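Local structure of arabinan endo-1,5-alpha-l-arabinosidase A (Cellvibrio cellulosa, 1GYH) at residues Ala131-Asp136 with Leu151-Leu156; Gln139-Phe144 with Gln229-Tyr234; Pro194-Lys199 with Tyr203-Ser208; Asp68-Lys73 with Asp158-Pro163. The protein catalyses the hydrolysis of alpha-1,5-linked L-arabinofuranosyl bonds in linear arabinan of the plant cell wall, releasing almost exclusively arabinotriose. All coordinates share one frame; numbering follows the deposited sequence. Where two conformers were deposited one is given.

Interaction 1 (Ala131-Asp136 with Leu151-Leu156)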
# COMPACT_ATOMS: atom_id res chain seq x y z
N ALA A 131 -1.29 -3.40 -4.59
CA ALA A 131 -2.58 -2.70 -4.48
C ALA A 131 -3.53 -3.22 -5.57
O ALA A 131 -3.11 -3.31 -6.74
CB ALA A 131 -2.41 -1.19 -4.55
N ILE A 132 -4.77 -3.56 -5.21
CA ILE A 132 -5.66 -4.24 -6.14
C ILE A 132 -6.72 -3.25 -6.67
O ILE A 132 -7.33 -2.55 -5.88
CB ILE A 132 -6.38 -5.43 -5.46
CG1 ILE A 132 -5.38 -6.39 -4.74
CG2 ILE A 132 -7.22 -6.19 -6.45
CD1 ILE A 132 -4.28 -6.98 -5.63
N ILE A 133 -6.95 -3.26 -7.98
CA ILE A 133 -7.92 -2.34 -8.63
C ILE A 133 -8.71 -3.06 -9.72
O ILE A 133 -8.14 -3.77 -10.56
CB ILE A 133 -7.22 -1.08 -9.20
CG1 ILE A 133 -8.26 -0.09 -9.82
CG2 ILE A 133 -6.17 -1.43 -10.30
CD1 ILE A 133 -9.16 0.55 -8.75
N ALA A 134 -10.03 -2.89 -9.72
CA ALA A 134 -10.84 -3.40 -10.80
C ALA A 134 -11.20 -2.30 -11.80
O ALA A 134 -11.32 -1.14 -11.41
CB ALA A 134 -12.10 -4.04 -10.28
N ASP A 135 -11.41 -2.70 -13.05
CA ASP A 135 -11.79 -1.79 -14.13
C ASP A 135 -13.28 -1.93 -14.49
O ASP A 135 -14.00 -2.64 -13.81
CB ASP A 135 -10.83 -1.89 -15.34
CG ASP A 135 -10.92 -3.19 -16.12
OD1 ASP A 135 -11.94 -3.93 -16.07
OD2 ASP A 135 -9.97 -3.51 -16.89
N ASP A 136 -13.72 -1.26 -15.56
CA ASP A 136 -15.12 -1.30 -15.96
C ASP A 136 -15.48 -2.50 -16.85
O ASP A 136 -16.62 -2.61 -17.30
CB ASP A 136 -15.45 -0.04 -16.78
CG ASP A 136 -15.65 1.19 -15.94
OD1 ASP A 136 -15.63 1.18 -14.69
OD2 ASP A 136 -15.84 2.27 -16.48
N LEU A 151 7.14 1.34 -10.89
CA LEU A 151 5.85 0.78 -10.51
C LEU A 151 5.18 0.13 -11.71
O LEU A 151 5.20 0.67 -12.81
CB LEU A 151 4.97 1.85 -9.87
CG LEU A 151 5.60 2.77 -8.85
CD1 LEU A 151 4.58 3.71 -8.20
CD2 LEU A 151 6.36 1.95 -7.74
N LYS A 152 4.62 -1.05 -11.49
CA LYS A 152 4.06 -1.88 -12.53
C LYS A 152 2.62 -2.27 -12.24
O LYS A 152 2.17 -2.27 -11.09
CB LYS A 152 4.84 -3.20 -12.70
CG LYS A 152 6.36 -3.10 -12.98
CD LYS A 152 6.66 -2.72 -14.38
CE LYS A 152 8.17 -2.86 -14.75
NZ LYS A 152 8.39 -2.26 -16.10
N LEU A 153 1.91 -2.64 -13.30
CA LEU A 153 0.53 -3.08 -13.25
C LEU A 153 0.38 -4.32 -14.09
O LEU A 153 0.80 -4.32 -15.23
CB LEU A 153 -0.39 -1.97 -13.82
CG LEU A 153 -1.89 -2.23 -13.73
CD1 LEU A 153 -2.41 -1.88 -12.33
CD2 LEU A 153 -2.70 -1.47 -14.86
N PHE A 154 -0.23 -5.38 -13.58
CA PHE A 154 -0.46 -6.55 -14.40
C PHE A 154 -1.81 -7.15 -14.14
O PHE A 154 -2.38 -6.98 -13.07
CB PHE A 154 0.64 -7.66 -14.27
CG PHE A 154 0.68 -8.34 -12.93
CD1 PHE A 154 1.43 -7.80 -11.89
CD2 PHE A 154 -0.01 -9.53 -12.70
CE1 PHE A 154 1.45 -8.38 -10.65
CE2 PHE A 154 0.04 -10.14 -11.42
CZ PHE A 154 0.77 -9.55 -10.41
N LYS A 155 -2.32 -7.85 -15.14
CA LYS A 155 -3.64 -8.48 -15.03
C LYS A 155 -3.65 -9.79 -14.21
O LYS A 155 -2.80 -10.69 -14.41
CB LYS A 155 -4.23 -8.68 -16.41
CG LYS A 155 -5.73 -9.03 -16.40
CD LYS A 155 -6.37 -8.69 -17.79
CE LYS A 155 -6.40 -9.81 -18.72
NZ LYS A 155 -6.98 -9.36 -20.10
N LEU A 156 -4.59 -9.88 -13.26
CA LEU A 156 -4.70 -11.08 -12.39
C LEU A 156 -5.61 -12.13 -13.02
O LEU A 156 -6.48 -11.78 -13.83
CB LEU A 156 -5.24 -10.72 -11.01
CG LEU A 156 -4.22 -10.00 -10.12
CD1 LEU A 156 -4.89 -9.29 -8.98
CD2 LEU A 156 -3.14 -10.99 -9.61

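Interaction 2 (Gln139-Phe144 with Gln229-Tyr234)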
# COMPACT_ATOMS: atom_id res chain seq x y z
N GLN A 139 -12.33 -6.88 -15.24
CA GLN A 139 -10.94 -7.34 -15.04
C GLN A 139 -10.41 -6.79 -13.71
O GLN A 139 -10.82 -5.72 -13.26
CB GLN A 139 -10.05 -6.91 -16.21
CG GLN A 139 -10.52 -7.44 -17.56
CD GLN A 139 -9.67 -6.95 -18.78
OE1 GLN A 139 -9.22 -7.78 -19.58
NE2 GLN A 139 -9.52 -5.63 -18.93
N VAL A 140 -9.49 -7.55 -13.08
CA VAL A 140 -8.86 -7.14 -11.83
C VAL A 140 -7.35 -7.11 -12.03
O VAL A 140 -6.79 -8.00 -12.67
CB VAL A 140 -9.26 -8.06 -10.67
CG1 VAL A 140 -8.67 -7.55 -9.38
CG2 VAL A 140 -10.78 -8.10 -10.53
N TRP A 141 -6.72 -6.06 -11.52
CA TRP A 141 -5.30 -5.77 -11.73
C TRP A 141 -4.55 -5.61 -10.39
O TRP A 141 -5.12 -5.18 -9.39
CB TRP A 141 -5.14 -4.47 -12.55
CG TRP A 141 -5.87 -4.44 -13.91
CD1 TRP A 141 -7.21 -4.17 -14.14
CD2 TRP A 141 -5.28 -4.64 -15.21
NE1 TRP A 141 -7.48 -4.23 -15.49
CE2 TRP A 141 -6.31 -4.49 -16.16
CE3 TRP A 141 -3.98 -4.93 -15.66
CZ2 TRP A 141 -6.08 -4.64 -17.53
CZ3 TRP A 141 -3.75 -5.07 -16.99
CH2 TRP A 141 -4.80 -4.93 -17.94
N MET A 142 -3.26 -5.95 -10.40
CA MET A 142 -2.36 -5.59 -9.30
C MET A 142 -1.35 -4.56 -9.75
O MET A 142 -0.69 -4.73 -10.80
CB MET A 142 -1.63 -6.85 -8.76
CG MET A 142 -0.62 -6.52 -7.64
SD MET A 142 0.32 -7.95 -6.99
CE MET A 142 -0.99 -8.85 -6.15
N SER A 143 -1.24 -3.47 -9.00
CA SER A 143 -0.10 -2.58 -9.09
C SER A 143 0.85 -2.90 -7.93
O SER A 143 0.44 -3.34 -6.88
CB SER A 143 -0.51 -1.09 -9.06
OG SER A 143 -1.09 -0.70 -7.81
N PHE A 144 2.13 -2.65 -8.13
CA PHE A 144 3.12 -2.87 -7.07
C PHE A 144 4.42 -2.18 -7.43
O PHE A 144 4.61 -1.69 -8.56
CB PHE A 144 3.38 -4.39 -6.87
CG PHE A 144 4.25 -5.00 -7.96
CD1 PHE A 144 3.69 -5.44 -9.16
CD2 PHE A 144 5.64 -5.13 -7.79
CE1 PHE A 144 4.46 -5.98 -10.16
CE2 PHE A 144 6.44 -5.68 -8.81
CZ PHE A 144 5.87 -6.10 -9.98
N GLN A 229 -7.86 5.53 -18.45
CA GLN A 229 -7.89 4.06 -18.35
C GLN A 229 -6.96 3.55 -17.24
O GLN A 229 -5.98 4.21 -16.90
CB GLN A 229 -7.47 3.40 -19.65
CG GLN A 229 -8.26 3.89 -20.87
CD GLN A 229 -9.75 3.68 -20.80
OE1 GLN A 229 -10.53 4.39 -21.49
NE2 GLN A 229 -10.18 2.72 -20.01
N VAL A 230 -7.29 2.41 -16.67
CA VAL A 230 -6.50 1.92 -15.53
C VAL A 230 -5.01 1.63 -15.91
O VAL A 230 -4.14 1.75 -15.06
CB VAL A 230 -7.14 0.68 -14.89
CG1 VAL A 230 -6.96 -0.55 -15.76
CG2 VAL A 230 -6.59 0.49 -13.50
N THR A 231 -4.79 1.29 -17.18
CA THR A 231 -3.49 0.95 -17.74
C THR A 231 -2.62 2.15 -18.15
O THR A 231 -1.56 1.95 -18.77
CB THR A 231 -3.65 0.01 -18.95
OG1 THR A 231 -4.60 0.55 -19.91
CG2 THR A 231 -4.24 -1.30 -18.59
N GLY A 232 -3.07 3.38 -17.87
CA GLY A 232 -2.32 4.59 -18.11
C GLY A 232 -2.58 5.27 -19.46
O GLY A 232 -3.43 4.84 -20.24
N PRO A 233 -1.86 6.34 -19.75
CA PRO A 233 -0.83 6.92 -18.85
C PRO A 233 -1.40 7.84 -17.78
O PRO A 233 -2.35 8.60 -18.04
CB PRO A 233 -0.01 7.77 -19.81
CG PRO A 233 -1.08 8.28 -20.87
CD PRO A 233 -2.00 7.09 -21.02
N TYR A 234 -0.76 7.83 -16.60
CA TYR A 234 -1.09 8.70 -15.50
C TYR A 234 -0.30 10.01 -15.62
O TYR A 234 0.96 10.01 -15.63
CB TYR A 234 -0.79 8.00 -14.15
CG TYR A 234 -1.73 6.83 -13.88
CD1 TYR A 234 -1.47 5.57 -14.40
CD2 TYR A 234 -2.90 6.99 -13.11
CE1 TYR A 234 -2.37 4.50 -14.19
CE2 TYR A 234 -3.79 5.95 -12.91
CZ TYR A 234 -3.52 4.70 -13.43
OH TYR A 234 -4.40 3.63 -13.19

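Interaction 3 (Pro194-Lys199 with Tyr203-Ser208)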
# COMPACT_ATOMS: atom_id res chain seq x y z
N PRO A 194 2.44 2.07 -4.86
CA PRO A 194 1.33 2.61 -5.65
C PRO A 194 -0.02 2.32 -4.99
O PRO A 194 -0.21 1.29 -4.32
CB PRO A 194 1.39 1.82 -6.94
CG PRO A 194 1.99 0.48 -6.53
CD PRO A 194 3.06 0.89 -5.49
N PHE A 195 -0.98 3.22 -5.20
CA PHE A 195 -2.35 2.90 -4.82
C PHE A 195 -3.28 3.59 -5.80
O PHE A 195 -3.07 4.76 -6.10
CB PHE A 195 -2.66 3.32 -3.37
CG PHE A 195 -3.98 2.76 -2.88
CD1 PHE A 195 -5.19 3.40 -3.18
CD2 PHE A 195 -4.03 1.55 -2.22
CE1 PHE A 195 -6.41 2.86 -2.78
CE2 PHE A 195 -5.21 1.00 -1.79
CZ PHE A 195 -6.43 1.66 -2.06
N ILE A 196 -4.24 2.84 -6.37
CA ILE A 196 -5.16 3.42 -7.34
C ILE A 196 -6.61 3.53 -6.81
O ILE A 196 -7.18 2.56 -6.30
CB ILE A 196 -5.12 2.64 -8.63
CG1 ILE A 196 -3.66 2.62 -9.18
CG2 ILE A 196 -6.10 3.26 -9.68
CD1 ILE A 196 -3.39 1.65 -10.28
N LEU A 197 -7.18 4.72 -6.97
CA LEU A 197 -8.60 4.96 -6.62
C LEU A 197 -9.36 5.49 -7.84
O LEU A 197 -8.94 6.43 -8.48
CB LEU A 197 -8.73 5.95 -5.45
CG LEU A 197 -10.19 6.31 -4.98
CD1 LEU A 197 -10.73 5.23 -4.12
CD2 LEU A 197 -10.21 7.67 -4.22
N ARG A 198 -10.48 4.86 -8.15
CA ARG A 198 -11.41 5.36 -9.18
C ARG A 198 -12.25 6.45 -8.58
O ARG A 198 -12.86 6.24 -7.55
CB ARG A 198 -12.31 4.23 -9.67
CG ARG A 198 -13.28 4.64 -10.81
CD ARG A 198 -12.62 5.10 -12.09
NE ARG A 198 -13.68 5.47 -13.04
CZ ARG A 198 -14.41 4.59 -13.69
NH1 ARG A 198 -14.14 3.29 -13.58
NH2 ARG A 198 -15.41 5.01 -14.47
N LYS A 199 -12.28 7.62 -9.22
CA LYS A 199 -13.18 8.74 -8.83
C LYS A 199 -13.66 9.50 -10.08
O LYS A 199 -12.84 10.03 -10.86
CB LYS A 199 -12.46 9.65 -7.84
CG LYS A 199 -13.21 10.96 -7.48
CD LYS A 199 -14.27 10.75 -6.42
CE LYS A 199 -15.06 12.04 -6.15
NZ LYS A 199 -15.86 11.86 -4.88
N TYR A 203 -9.02 7.34 -13.09
CA TYR A 203 -8.27 6.57 -12.11
C TYR A 203 -7.16 7.46 -11.56
O TYR A 203 -6.44 8.09 -12.33
CB TYR A 203 -7.65 5.32 -12.74
CG TYR A 203 -8.64 4.28 -13.14
CD1 TYR A 203 -9.30 4.37 -14.37
CD2 TYR A 203 -8.98 3.22 -12.30
CE1 TYR A 203 -10.25 3.41 -14.75
CE2 TYR A 203 -9.92 2.29 -12.66
CZ TYR A 203 -10.54 2.38 -13.89
OH TYR A 203 -11.49 1.45 -14.27
N TYR A 204 -7.04 7.52 -10.24
CA TYR A 204 -5.98 8.31 -9.61
C TYR A 204 -4.91 7.38 -9.00
O TYR A 204 -5.23 6.55 -8.16
CB TYR A 204 -6.51 9.25 -8.53
CG TYR A 204 -7.41 10.34 -9.11
CD1 TYR A 204 -8.73 10.07 -9.47
CD2 TYR A 204 -6.92 11.63 -9.34
CE1 TYR A 204 -9.55 11.07 -10.02
CE2 TYR A 204 -7.75 12.63 -9.92
CZ TYR A 204 -9.04 12.35 -10.24
OH TYR A 204 -9.83 13.33 -10.83
N LEU A 205 -3.67 7.58 -9.43
CA LEU A 205 -2.50 6.82 -8.92
C LEU A 205 -1.80 7.66 -7.90
O LEU A 205 -1.27 8.75 -8.23
CB LEU A 205 -1.55 6.45 -10.07
CG LEU A 205 -0.17 5.86 -9.64
CD1 LEU A 205 -0.36 4.62 -8.84
CD2 LEU A 205 0.66 5.60 -10.87
N PHE A 206 -1.82 7.19 -6.66
CA PHE A 206 -1.05 7.77 -5.59
C PHE A 206 0.29 6.99 -5.46
O PHE A 206 0.32 5.79 -5.63
CB PHE A 206 -1.80 7.65 -4.25
CG PHE A 206 -3.16 8.33 -4.22
CD1 PHE A 206 -3.27 9.65 -3.83
CD2 PHE A 206 -4.31 7.64 -4.56
CE1 PHE A 206 -4.52 10.29 -3.84
CE2 PHE A 206 -5.56 8.29 -4.56
CZ PHE A 206 -5.65 9.59 -4.17
N ALA A 207 1.36 7.70 -5.13
CA ALA A 207 2.67 7.11 -4.92
C ALA A 207 3.44 7.88 -3.88
O ALA A 207 3.21 9.08 -3.66
CB ALA A 207 3.46 7.08 -6.26
N SER A 208 4.37 7.17 -3.22
CA SER A 208 5.22 7.75 -2.20
C SER A 208 6.58 8.07 -2.82
O SER A 208 7.17 7.22 -3.47
CB SER A 208 5.32 6.78 -1.01
OG SER A 208 4.09 6.64 -0.30

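Interaction 4 (Asp68-Lys73 with Asp158-Pro163)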
# COMPACT_ATOMS: atom_id res chain seq x y z
N ASP A 68 -2.26 -5.43 1.29
CA ASP A 68 -3.50 -4.87 0.71
C ASP A 68 -4.66 -5.78 1.02
O ASP A 68 -4.54 -7.04 0.95
CB ASP A 68 -3.38 -4.62 -0.82
CG ASP A 68 -4.42 -3.59 -1.31
OD1 ASP A 68 -4.62 -2.55 -0.65
OD2 ASP A 68 -5.07 -3.73 -2.35
N ILE A 69 -5.80 -5.17 1.39
CA ILE A 69 -7.02 -5.95 1.64
C ILE A 69 -8.04 -5.67 0.53
O ILE A 69 -8.24 -4.50 0.14
CB ILE A 69 -7.55 -5.70 3.09
CG1 ILE A 69 -8.75 -6.59 3.42
CG2 ILE A 69 -7.97 -4.23 3.31
CD1 ILE A 69 -8.37 -8.09 3.60
N TYR A 70 -8.65 -6.75 -0.00
CA TYR A 70 -9.58 -6.66 -1.12
C TYR A 70 -10.70 -7.65 -0.96
O TYR A 70 -10.46 -8.85 -0.77
CB TYR A 70 -8.85 -6.92 -2.44
CG TYR A 70 -9.67 -6.65 -3.70
CD1 TYR A 70 -9.94 -5.33 -4.11
CD2 TYR A 70 -10.15 -7.70 -4.48
CE1 TYR A 70 -10.71 -5.08 -5.26
CE2 TYR A 70 -10.88 -7.46 -5.63
CZ TYR A 70 -11.17 -6.14 -6.02
OH TYR A 70 -11.95 -5.91 -7.18
N GLN A 71 -11.95 -7.17 -1.04
CA GLN A 71 -13.14 -8.02 -1.01
C GLN A 71 -13.60 -8.42 -2.44
O GLN A 71 -13.70 -7.57 -3.35
CB GLN A 71 -14.29 -7.32 -0.25
CG GLN A 71 -13.95 -7.05 1.21
CD GLN A 71 -15.11 -6.65 2.07
OE1 GLN A 71 -16.17 -7.28 2.01
NE2 GLN A 71 -14.91 -5.62 2.92
N HIS A 72 -13.87 -9.70 -2.63
CA HIS A 72 -14.19 -10.27 -3.94
C HIS A 72 -14.99 -11.54 -3.77
O HIS A 72 -14.53 -12.47 -3.10
CB HIS A 72 -12.90 -10.61 -4.68
CG HIS A 72 -13.11 -11.22 -6.04
ND1 HIS A 72 -13.39 -10.48 -7.16
CD2 HIS A 72 -13.03 -12.52 -6.45
CE1 HIS A 72 -13.50 -11.28 -8.21
NE2 HIS A 72 -13.29 -12.53 -7.81
N LYS A 73 -16.18 -11.58 -4.38
CA LYS A 73 -17.12 -12.71 -4.32
C LYS A 73 -17.30 -13.31 -2.91
O LYS A 73 -17.29 -14.53 -2.74
CB LYS A 73 -16.75 -13.82 -5.32
CG LYS A 73 -16.79 -13.42 -6.81
CD LYS A 73 -16.49 -14.60 -7.72
CE LYS A 73 -16.05 -14.17 -9.10
NZ LYS A 73 -17.18 -13.64 -9.90
N ASP A 158 -8.36 -15.45 -12.90
CA ASP A 158 -9.75 -15.54 -12.43
C ASP A 158 -9.89 -15.74 -10.92
O ASP A 158 -10.86 -15.21 -10.35
CB ASP A 158 -10.52 -16.64 -13.16
CG ASP A 158 -10.95 -16.23 -14.58
OD1 ASP A 158 -10.67 -15.09 -15.05
OD2 ASP A 158 -11.59 -17.01 -15.30
N ASP A 159 -8.94 -16.44 -10.26
CA ASP A 159 -9.03 -16.60 -8.77
C ASP A 159 -8.26 -15.56 -7.99
O ASP A 159 -8.20 -15.67 -6.76
CB ASP A 159 -8.59 -17.96 -8.15
CG ASP A 159 -8.76 -19.14 -9.08
OD1 ASP A 159 -9.93 -19.49 -9.22
OD2 ASP A 159 -7.88 -19.80 -9.70
N LEU A 160 -7.67 -14.60 -8.68
CA LEU A 160 -6.87 -13.52 -8.09
C LEU A 160 -5.59 -14.00 -7.33
O LEU A 160 -5.08 -13.27 -6.45
CB LEU A 160 -7.69 -12.61 -7.19
CG LEU A 160 -9.07 -12.17 -7.70
CD1 LEU A 160 -9.71 -11.25 -6.70
CD2 LEU A 160 -9.01 -11.51 -9.01
N THR A 161 -5.06 -15.15 -7.70
CA THR A 161 -3.85 -15.67 -7.01
C THR A 161 -2.55 -15.65 -7.83
O THR A 161 -1.49 -15.86 -7.26
CB THR A 161 -4.08 -17.09 -6.47
OG1 THR A 161 -4.32 -17.99 -7.56
CG2 THR A 161 -5.36 -17.16 -5.60
N ARG A 162 -2.66 -15.46 -9.15
CA ARG A 162 -1.50 -15.43 -10.03
C ARG A 162 -1.76 -14.49 -11.22
O ARG A 162 -2.92 -14.18 -11.52
CB ARG A 162 -1.16 -16.84 -10.57
CG ARG A 162 0.02 -17.57 -9.76
CD ARG A 162 -0.53 -18.61 -8.97
NE ARG A 162 0.30 -19.44 -8.09
CZ ARG A 162 0.26 -19.40 -6.76
NH1 ARG A 162 -0.38 -18.39 -6.13
NH2 ARG A 162 0.91 -20.32 -6.03
N PRO A 163 -0.70 -14.10 -11.94
CA PRO A 163 -0.89 -13.35 -13.21
C PRO A 163 -1.78 -14.13 -14.19
O PRO A 163 -1.63 -15.36 -14.28
CB PRO A 163 0.53 -13.20 -13.76
CG PRO A 163 1.44 -13.33 -12.51
CD PRO A 163 0.73 -14.33 -11.64
O HOH W 1 -13.20 -15.34 -8.85

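Interaction 1 (Ala131-Asp136 with Leu151-Leu156)
Ile132 meets Leu156, and Ile133 meets Leu153. Both contacts are apolar, and the two segments bury 106 Å² in all. The first is methyl to methyl: CD1 of Ile132 lies 4.1 Å from CD1 of Leu156, and the two side chains cross at about a right angle. The Ile132 branch carrying CD1 starts beside the backbone N (chi1 -51°). A second bend turns its methyl to Leu156, whose CB is directed toward the 131-136 segment. The other contact is a little longer. CG2 of Ile133 stands 4.3 Å from CD1 of Leu153, while the CG1 arm of Ile133 leads away.

No hydrogen bond joins the two segments, and their closest CA atoms, in Ile132 and Leu156, are 9.3 Å apart. The reason is strand 140-144, which runs between them and is hydrogen-bonded to both. The two contacts therefore reach past a middle strand on its two faces. Val140 and Met142 touch Ile132 on one face, and Trp141 touches Ile133 and Leu153 on the other.

Polar bonds tie the segments to their surroundings. Asp135 OD2 accepts from the side-chain amide of Gln139, and its OD1 from the backbone N of His137. Lys152 NZ is bonded to Ser171 OG in strand 169-173.

Strands 131-134, 140-144, 151-155 and 169-173 make an antiparallel sheet. This four-stranded sheet is one blade of the five-bladed beta-propeller of this family 43 glycoside hydrolase, and the contacts here span one of its inner strands.

Interaction 2 (Gln139-Phe144 with Gln229-Tyr234)
Trp141 and Val230 have the nearest CA atoms of the two backbone segments, 8.7 Å apart. The contact joins two blades of the five-bladed beta-propeller. Gln139-Phe144 carries strand 140-144 of one blade. Gln229-Tyr234 lies in a loop of the next, between strands 221-227 and 248-251. The segment begins with a type I beta turn from Gln229 to Gly232, closed by the bond from Gly232 N to Gln229 O at 3.2 Å. Gly232 has a positive phi (93°), a conformation that suits glycine here, and a cis peptide leads into Pro233. No hydrogen bond crosses between the segments.

The side-chain contact is made by two methyl groups over one face of the Trp141 indole. CG1 of Val230 sits 4.0 Å from the centroid of the five-membered ring. CG2 of Thr231 sits 4.1 Å from the centroid of the six-membered ring. Both are CH-pi contacts, each methyl displaced somewhat toward the ring rim. Consecutive residues of the turn thus cover the two halves of the indole. The Thr231 rotamer (chi1 51°, to OG1) places CG2, and not the hydroxyl, over the ring.

The indole is also held in its own blade. Its NE1 is bonded to Asp135 OD2, and Lys155 touches the Trp141 side chain.

Behind the turn, Tyr234 grips the carbonyl of Val230. Its side chain packs on Tyr203 and Leu205, and its OH donates to Val230 O at 2.7 Å, tilted 29° from the carbonyl plane.

Interaction 3 (Pro194-Lys199 with Tyr203-Ser208)
Phe195 and Phe206 pair across an antiparallel beta hairpin, the first two strands of one blade of the five-bladed propeller. The bonds Phe206 N to Phe195 O (2.8 Å) and Leu197 N to Tyr204 O (2.9 Å) are two of the four that hold it. Ile196 with Leu205 and Arg198 with Tyr203 are the non-hydrogen-bonded pairs.

The buried part is tight and apolar. CD1 of Leu205 fits against Pro194 CB at 3.8 Å and also touches Ile196 CG1. On the other face the edge of the Phe206 ring meets Leu197 CB at 4.0 Å. Phe195 and Phe206 both pack on strand 257-268 of the next blade.

Toward the turn, by contrast, Arg198 and Lys199 are partly exposed, and their polar ends lead off the hairpin. Lys199 lays its CB near the Tyr204 ring, but its amino group forms a salt bridge with Asp272. The OH of Tyr204 bonds to Gly300 O. The guanidinium of Arg198 reaches Asp136 in the neighbouring blade.

On its way there the Arg198 chain bends at chi2 (62°) and passes over Tyr203. Its CD stands over the ring centre, 3.8 Å from the centroid and 7° off the ring normal.

Interaction 4 (Asp68-Lys73 with Asp158-Pro163)
Leu160 presses its CD1 methyl onto one face of the His72 ring. The methyl is 3.6 Å from the ring centroid and 18° off the normal, a CH-pi contact. It lies closest to the CG side, 3.5 Å from His72 CG. The same methyl also touches Tyr70 CE2 at 4.1 Å, so one methyl serves both aromatic side chains. The Tyr70 and Leu160 side chains cross at about a right angle.

A water gives the polar link. It donates to Asp158 O at 2.8 Å and lies 3.0 Å from His72 NE2, in the plane of the imidazole. No direct hydrogen bond joins the segments.

The next layer sets these groups. Lys73 CG covers the opposite face of the imidazole, which is therefore clasped between two aliphatic groups. With CG anti to the backbone N (chi1 179°), the His72 ring is held out toward the 158-163 loop. Leu160 has a left-handed backbone conformation. Its carbonyl is bonded to Tyr79 OH, and its side chain also touches Tyr77 and Val140.

Further out, Asn157 OD1 accepts from the backbone N of both Thr161 and Arg162. Arg162 NH1 is bonded to Thr161 O at 3.0 Å and to Lys112 O. These bonds tie the loop to itself and to strand 110-118.

Asp158-Pro163 lies in the loop between strands 151-155 and 169-173 of one blade, and Asp68-Lys73 ends strand 63-72 of its neighbour. The contact is a loop-to-strand seam between adjacent blades of the five-bladed beta-propeller, away from the active site.

Interactions 1 and 2 meet on strand 140-144 and its two neighbouring strands, with centres about 4 Å apart; interaction 2 also reaches the next blade. Lys155 NZ of interaction 1 lies 2.8 Å from Gln139 OE1 of interaction 2. Interaction 3 lies within that next blade. Asp136 OD1 of interaction 1 forms a salt bridge with its Arg198 NH1 at 2.8 Å. Interaction 4 joins the blade to the neighbour on the other side, where Ile132 N lies 2.9 Å from Asp68 OD2. Interaction 3 comes nearest the active site: the side chain of Pro194 is about 6 Å from that of Glu192, the likely proton donor, and about 7 Å from that of His262, a probable calcium ligand.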